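Local coordinates for protein histidine utilization repressor (Pseudomonas syringae pv. tomato, PDB 2PKH) that probably represses the histidine utilization (hut) operon by binding its DNA when inducer is absent, the present chain being the C-terminal UTRA domain, at residues S40-F45 with Q74-Y79; A60-D65 with G124-T129. All coordinates share one frame; numbering follows the deposited sequence.

Contact 1 of 2, residues S40-F45 with Q74-Y79; sequences SLIVHF and QTPYAY
Ile42 and Pro76 reach toward each other end-on, the CD1 methyl of Ile42 3.6 Å from Pro76 CG. The isoleucine gets there by a fully extended outer chain: CG1 lies anti to the carbonyl carbon (chi1 -59°), and chi2 near 180° carries CD1 straight on across the gap to the proline ring. CD1 also comes within 3.8 Å of Pro76 CD, so it meets the outer corner of the ring, and the contact is purely apolar. Two residues back along the strand, Ser40 points its CB the same way, but its OG only grazes the proline, 4.2 Å from Pro76 CG; the hydroxyl's polar partner is Tyr66 OH, to which it is hydrogen bonded.

These residues place the N-terminal end of helix 76-83 against one face of the antiparallel sheet of the UTRA domain. Ser40, Ile42 and His44 of strand 36-46 all point from that face toward the start of the helix. Thr75 is the N-cap: its OG1 accepts from Ala78 N at 3.1 Å, and Tyr79 N bonds back to Thr75 O, two bonds that hold the first turn, of which Pro76 is the first residue. Phe71 touches both Ile42 and Pro76 and extends the apolar patch.

His44 completes the row more loosely. Its ring has CG2 of Ile42 over one face, 3.9 Å above the plane and displaced toward the rim, while the ring of His9 on strand 9-20 meets it with the planes about 25° apart. Across the contact, Thr75 CG2 approaches the ring obliquely, 4.4 Å from His44 NE2. A water bridges His44 NE2 and Gln74 O through two weak hydrogen bonds, and a bound ethanediol, probably from the crystallisation liquor, sits close to the Thr75 side chain.

Contact 2 of 2, residues A60-D65 with G124-T129; sequences AQVAPD and GRQPVT
Val62 spreads its two methyls between Gln126 and Val128, fastening the loop that follows strand 49-59 to the start of strand 126-136. The strand is irregular just here: Val128 and Thr129 both face Thr121 on the neighbouring strand, a classic beta bulge in the antiparallel sheet of this UTRA domain.

The loop segment begins in a helix-like turn at 60-62, and Val62 N makes a weak hydrogen bond to Asn59 OD1. The valine's two branches divide the work. CG2 rests over the flat amide of Gln126, 3.4 Å from both its CD and its OE1 and 3.6 Å from its NE2; distances so nearly equal put the methyl above the group instead of at one end. With CG anti to the backbone N (chi1 -174°) and the chain extended beyond it, Gln126 runs past Val62 in the opposite direction.

CG1 of Val62 turns to the bulge. It stands 4.0 Å from CG1 of Val128 and equally far from CG2 of Val128, fitting between the two methyls as the side chains cross at about a right angle. Leu86 also packs on Val128, and Ala84 on Val62, so the loop after helix 76-83 helps to line this patch.

Ala63 then turns inward to Leu80 and Val83 of that helix and to Val58. At the far end of the segment Asp65 turns elsewhere, its OD1 making a salt bridge with Lys68 NZ.

Overall arrangement
After strand 9-20, outermost in this chain's sheet, and helix 22-29, the chain enters strand 36-46, which supplies 40-45, and returns along strand 49-59 into the loop holding 60-65. Contact 1 closes when 74-79 starts helix 76-83 and sets it against the earlier strand, with 28 residues in between. Contact 2 stays open longer: helix 76-83, strand 88-97, helix 100-106 and strand 113-123 intervene before 124-129 comes back to the loop. The segments therefore alternate, and the two closures cross instead of nesting. Both reach the same sheet, their centres 16 Å apart, and they touch where Tyr79 OH lies 3.7 Å from Asp65 CB. Together they tie helix and connecting loop to both halves of the sheet.

Contact 1 of 2, residues S40-F45 with Q74-Y79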
loop_
_atom_site.group_PDB
_atom_site.type_symbol
_atom_site.label_atom_id
_atom_site.label_comp_id
_atom_site.label_asym_id
_atom_site.label_seq_id
_atom_site.Cartn_x
_atom_site.Cartn_y
_atom_site.Cartn_z
ATOM N N SER B 40 14.391 -18.641 14.745
ATOM C CA SER B 40 15.560 -18.320 14.054
ATOM C C SER B 40 15.944 -16.837 14.352
ATOM O O SER B 40 15.077 -15.976 14.460
ATOM C CB SER B 40 15.414 -18.568 12.505
ATOM O OG SER B 40 14.345 -17.770 11.922
ATOM N N LEU B 41 17.235 -16.571 14.464
ATOM C CA LEU B 41 17.736 -15.165 14.528
ATOM C C LEU B 41 18.822 -15.069 13.473
ATOM O O LEU B 41 19.839 -15.789 13.523
ATOM C CB LEU B 41 18.287 -14.805 15.938
ATOM C CG LEU B 41 18.425 -13.258 16.065
ATOM C CD1 LEU B 41 18.316 -12.905 17.581
ATOM C CD2 LEU B 41 19.672 -12.894 15.454
ATOM N N ILE B 42 18.590 -14.201 12.469
ATOM C CA ILE B 42 19.500 -14.060 11.348
ATOM C C ILE B 42 19.902 -12.591 11.182
ATOM O O ILE B 42 19.067 -11.736 11.392
ATOM C CB ILE B 42 18.826 -14.494 10.019
ATOM C CG1 ILE B 42 18.361 -15.981 10.123
ATOM C CG2 ILE B 42 19.845 -14.350 8.843
ATOM C CD1 ILE B 42 17.672 -16.510 8.829
ATOM N N VAL B 43 21.152 -12.309 10.832
ATOM C CA VAL B 43 21.560 -10.902 10.562
ATOM C C VAL B 43 21.704 -10.884 9.071
ATOM O O VAL B 43 22.433 -11.697 8.485
ATOM C CB VAL B 43 22.872 -10.523 11.193
ATOM C CG1 VAL B 43 23.310 -9.013 10.922
ATOM C CG2 VAL B 43 22.803 -10.742 12.784
ATOM N N HIS B 44 21.009 -9.941 8.475
ATOM C CA HIS B 44 21.009 -9.732 7.027
ATOM C C HIS B 44 21.943 -8.563 6.712
ATOM O O HIS B 44 21.877 -7.516 7.379
ATOM C CB HIS B 44 19.582 -9.387 6.577
ATOM C CG HIS B 44 18.632 -10.557 6.621
ATOM N ND1 HIS B 44 17.820 -10.807 7.706
ATOM C CD2 HIS B 44 18.379 -11.545 5.736
ATOM C CE1 HIS B 44 17.082 -11.877 7.475
ATOM N NE2 HIS B 44 17.425 -12.358 6.300
ATOM N N PHE B 45 22.731 -8.735 5.661
ATOM C CA PHE B 45 23.758 -7.743 5.218
ATOM C C PHE B 45 23.383 -7.268 3.811
ATOM O O PHE B 45 22.892 -8.074 3.012
ATOM C CB PHE B 45 25.151 -8.388 5.123
ATOM C CG PHE B 45 25.717 -8.832 6.457
ATOM C CD1 PHE B 45 26.680 -8.102 7.063
ATOM C CD2 PHE B 45 25.226 -9.944 7.087
ATOM C CE1 PHE B 45 27.225 -8.533 8.359
ATOM C CE2 PHE B 45 25.712 -10.349 8.357
ATOM C CZ PHE B 45 26.702 -9.630 8.972
ATOM N N GLN B 74 17.935 -19.042 1.164
ATOM C CA GLN B 74 16.564 -18.624 1.027
ATOM C C GLN B 74 16.210 -17.826 2.313
ATOM O O GLN B 74 16.751 -18.120 3.329
ATOM C CB GLN B 74 15.711 -19.913 0.928
ATOM C CG GLN B 74 14.248 -19.731 0.548
ATOM C CD GLN B 74 13.541 -21.071 0.406
ATOM O OE1 GLN B 74 13.906 -22.073 1.051
ATOM N NE2 GLN B 74 12.560 -21.108 -0.454
ATOM N N THR B 75 15.347 -16.803 2.287
ATOM C CA THR B 75 14.922 -16.215 3.565
ATOM C C THR B 75 13.830 -17.127 4.193
ATOM O O THR B 75 13.131 -17.905 3.477
ATOM C CB THR B 75 14.299 -14.831 3.418
ATOM O OG1 THR B 75 13.070 -14.955 2.707
ATOM C CG2 THR B 75 15.252 -13.803 2.734
ATOM N N PRO B 76 13.699 -17.100 5.528
ATOM C CA PRO B 76 12.568 -17.758 6.210
ATOM C C PRO B 76 11.166 -17.405 5.614
ATOM O O PRO B 76 10.339 -18.286 5.360
ATOM C CB PRO B 76 12.699 -17.292 7.659
ATOM C CG PRO B 76 14.224 -16.988 7.833
ATOM C CD PRO B 76 14.726 -16.562 6.452
ATOM N N TYR B 77 10.929 -16.125 5.352
ATOM C CA TYR B 77 9.632 -15.746 4.744
ATOM C C TYR B 77 9.397 -16.418 3.402
ATOM O O TYR B 77 8.309 -16.882 3.162
ATOM C CB TYR B 77 9.532 -14.263 4.597
ATOM C CG TYR B 77 8.110 -13.848 4.332
ATOM C CD1 TYR B 77 7.191 -13.697 5.377
ATOM C CD2 TYR B 77 7.663 -13.647 3.022
ATOM C CE1 TYR B 77 5.861 -13.312 5.132
ATOM C CE2 TYR B 77 6.338 -13.312 2.761
ATOM C CZ TYR B 77 5.439 -13.133 3.819
ATOM O OH TYR B 77 4.111 -12.724 3.565
ATOM N N ALA B 78 10.414 -16.480 2.542
ATOM C CA ALA B 78 10.254 -17.100 1.243
ATOM C C ALA B 78 9.952 -18.552 1.460
ATOM O O ALA B 78 9.025 -19.096 0.850
ATOM C CB ALA B 78 11.529 -16.954 0.416
ATOM N N TYR B 79 10.762 -19.226 2.292
ATOM C CA TYR B 79 10.498 -20.615 2.623
ATOM C C TYR B 79 9.045 -20.842 3.106
ATOM O O TYR B 79 8.285 -21.649 2.541
ATOM C CB TYR B 79 11.467 -21.117 3.676
ATOM C CG TYR B 79 11.110 -22.484 4.165
ATOM C CD1 TYR B 79 11.312 -23.590 3.351
ATOM C CD2 TYR B 79 10.586 -22.676 5.452
ATOM C CE1 TYR B 79 10.962 -24.883 3.772
ATOM C CE2 TYR B 79 10.233 -23.957 5.909
ATOM C CZ TYR B 79 10.448 -25.062 5.047
ATOM O OH TYR B 79 10.160 -26.326 5.467
HETATM O O HOH W 1 17.914 -15.530 5.071
#

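Contact 2 of 2, residues A60-D65 with G124-T129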
loop_
_atom_site.group_PDB
_atom_site.type_symbol
_atom_site.label_atom_id
_atom_site.label_comp_id
_atom_site.label_asym_id
_atom_site.label_seq_id
_atom_site.Cartn_x
_atom_site.Cartn_y
_atom_site.Cartn_z
ATOM N N ALA B 60 5.623 -24.582 14.911
ATOM C CA ALA B 60 6.136 -25.916 14.561
ATOM C C ALA B 60 5.143 -26.835 13.791
ATOM O O ALA B 60 5.577 -27.631 12.970
ATOM C CB ALA B 60 6.648 -26.565 15.810
ATOM N N GLN B 61 3.823 -26.710 14.025
ATOM C CA GLN B 61 2.850 -27.586 13.336
ATOM C C GLN B 61 2.676 -27.225 11.884
ATOM O O GLN B 61 2.397 -28.108 11.109
ATOM C CB GLN B 61 1.453 -27.553 13.973
ATOM C CG GLN B 61 1.452 -27.509 15.485
ATOM C CD GLN B 61 1.697 -28.848 16.119
ATOM O OE1 GLN B 61 0.801 -29.717 16.170
ATOM N NE2 GLN B 61 2.902 -29.029 16.652
ATOM N N VAL B 62 2.860 -25.933 11.537
ATOM C CA VAL B 62 2.622 -25.427 10.180
ATOM C C VAL B 62 3.817 -25.675 9.293
ATOM O O VAL B 62 3.670 -25.981 8.102
ATOM C CB VAL B 62 2.309 -23.877 10.191
ATOM C CG1 VAL B 62 2.275 -23.280 8.795
ATOM C CG2 VAL B 62 0.997 -23.603 10.843
ATOM N N ALA B 63 5.020 -25.544 9.865
ATOM C CA ALA B 63 6.235 -25.666 9.085
ATOM C C ALA B 63 7.160 -26.672 9.816
ATOM O O ALA B 63 8.190 -26.286 10.450
ATOM C CB ALA B 63 6.900 -24.298 8.914
ATOM N N PRO B 64 6.758 -27.956 9.813
ATOM C CA PRO B 64 7.516 -28.914 10.601
ATOM C C PRO B 64 8.991 -29.045 10.266
ATOM O O PRO B 64 9.781 -29.488 11.123
ATOM C CB PRO B 64 6.743 -30.237 10.435
ATOM C CG PRO B 64 5.698 -29.988 9.452
ATOM C CD PRO B 64 5.583 -28.558 9.150
ATOM N N ASP B 65 9.382 -28.658 9.052
ATOM C CA ASP B 65 10.765 -28.862 8.618
ATOM C C ASP B 65 11.595 -27.557 8.624
ATOM O O ASP B 65 12.687 -27.508 8.031
ATOM C CB ASP B 65 10.805 -29.485 7.214
ATOM C CG ASP B 65 10.169 -30.890 7.178
ATOM O OD1 ASP B 65 10.264 -31.618 8.189
ATOM O OD2 ASP B 65 9.555 -31.231 6.153
ATOM N N GLY B 124 -4.746 -18.115 6.463
ATOM C CA GLY B 124 -6.166 -18.204 6.840
ATOM C C GLY B 124 -6.376 -17.573 8.211
ATOM O O GLY B 124 -6.018 -16.397 8.444
ATOM N N ARG B 125 -6.924 -18.335 9.159
ATOM C CA ARG B 125 -7.028 -17.801 10.520
ATOM C C ARG B 125 -5.905 -18.380 11.445
ATOM O O ARG B 125 -5.928 -18.128 12.654
ATOM C CB ARG B 125 -8.426 -18.092 11.125
ATOM C CG ARG B 125 -9.625 -17.159 10.757
ATOM C CD ARG B 125 -10.813 -17.165 11.852
ATOM N NE ARG B 125 -11.740 -18.313 11.703
ATOM C CZ ARG B 125 -11.507 -19.552 12.167
ATOM N NH1 ARG B 125 -10.396 -19.839 12.884
ATOM N NH2 ARG B 125 -12.381 -20.528 11.901
ATOM N N GLN B 126 -4.978 -19.179 10.913
ATOM C CA GLN B 126 -3.896 -19.710 11.757
ATOM C C GLN B 126 -2.662 -18.799 11.671
ATOM O O GLN B 126 -2.184 -18.543 10.575
ATOM C CB GLN B 126 -3.490 -21.090 11.278
ATOM C CG GLN B 126 -2.434 -21.850 12.205
ATOM C CD GLN B 126 -2.285 -23.283 11.802
ATOM O OE1 GLN B 126 -2.373 -23.592 10.620
ATOM N NE2 GLN B 126 -1.996 -24.163 12.744
ATOM N N PRO B 127 -2.123 -18.332 12.827
ATOM C CA PRO B 127 -0.854 -17.580 12.804
ATOM C C PRO B 127 0.237 -18.540 12.435
ATOM O O PRO B 127 0.241 -19.697 12.928
ATOM C CB PRO B 127 -0.663 -17.154 14.261
ATOM C CG PRO B 127 -2.034 -17.183 14.841
ATOM C CD PRO B 127 -2.631 -18.437 14.209
ATOM N N VAL B 128 1.089 -18.132 11.516
ATOM C CA VAL B 128 2.140 -18.995 11.067
ATOM C C VAL B 128 3.441 -18.583 11.745
ATOM O O VAL B 128 4.265 -19.444 12.146
ATOM C CB VAL B 128 2.330 -18.869 9.524
ATOM C CG1 VAL B 128 3.659 -19.525 9.062
ATOM C CG2 VAL B 128 1.127 -19.474 8.715
ATOM N N THR B 129 3.647 -17.264 11.812
ATOM C CA THR B 129 4.936 -16.758 12.223
ATOM C C THR B 129 4.816 -15.323 12.805
ATOM O O THR B 129 3.877 -14.599 12.481
ATOM C CB THR B 129 5.943 -16.817 11.017
ATOM O OG1 THR B 129 7.225 -16.379 11.459
ATOM C CG2 THR B 129 5.438 -15.908 9.819
#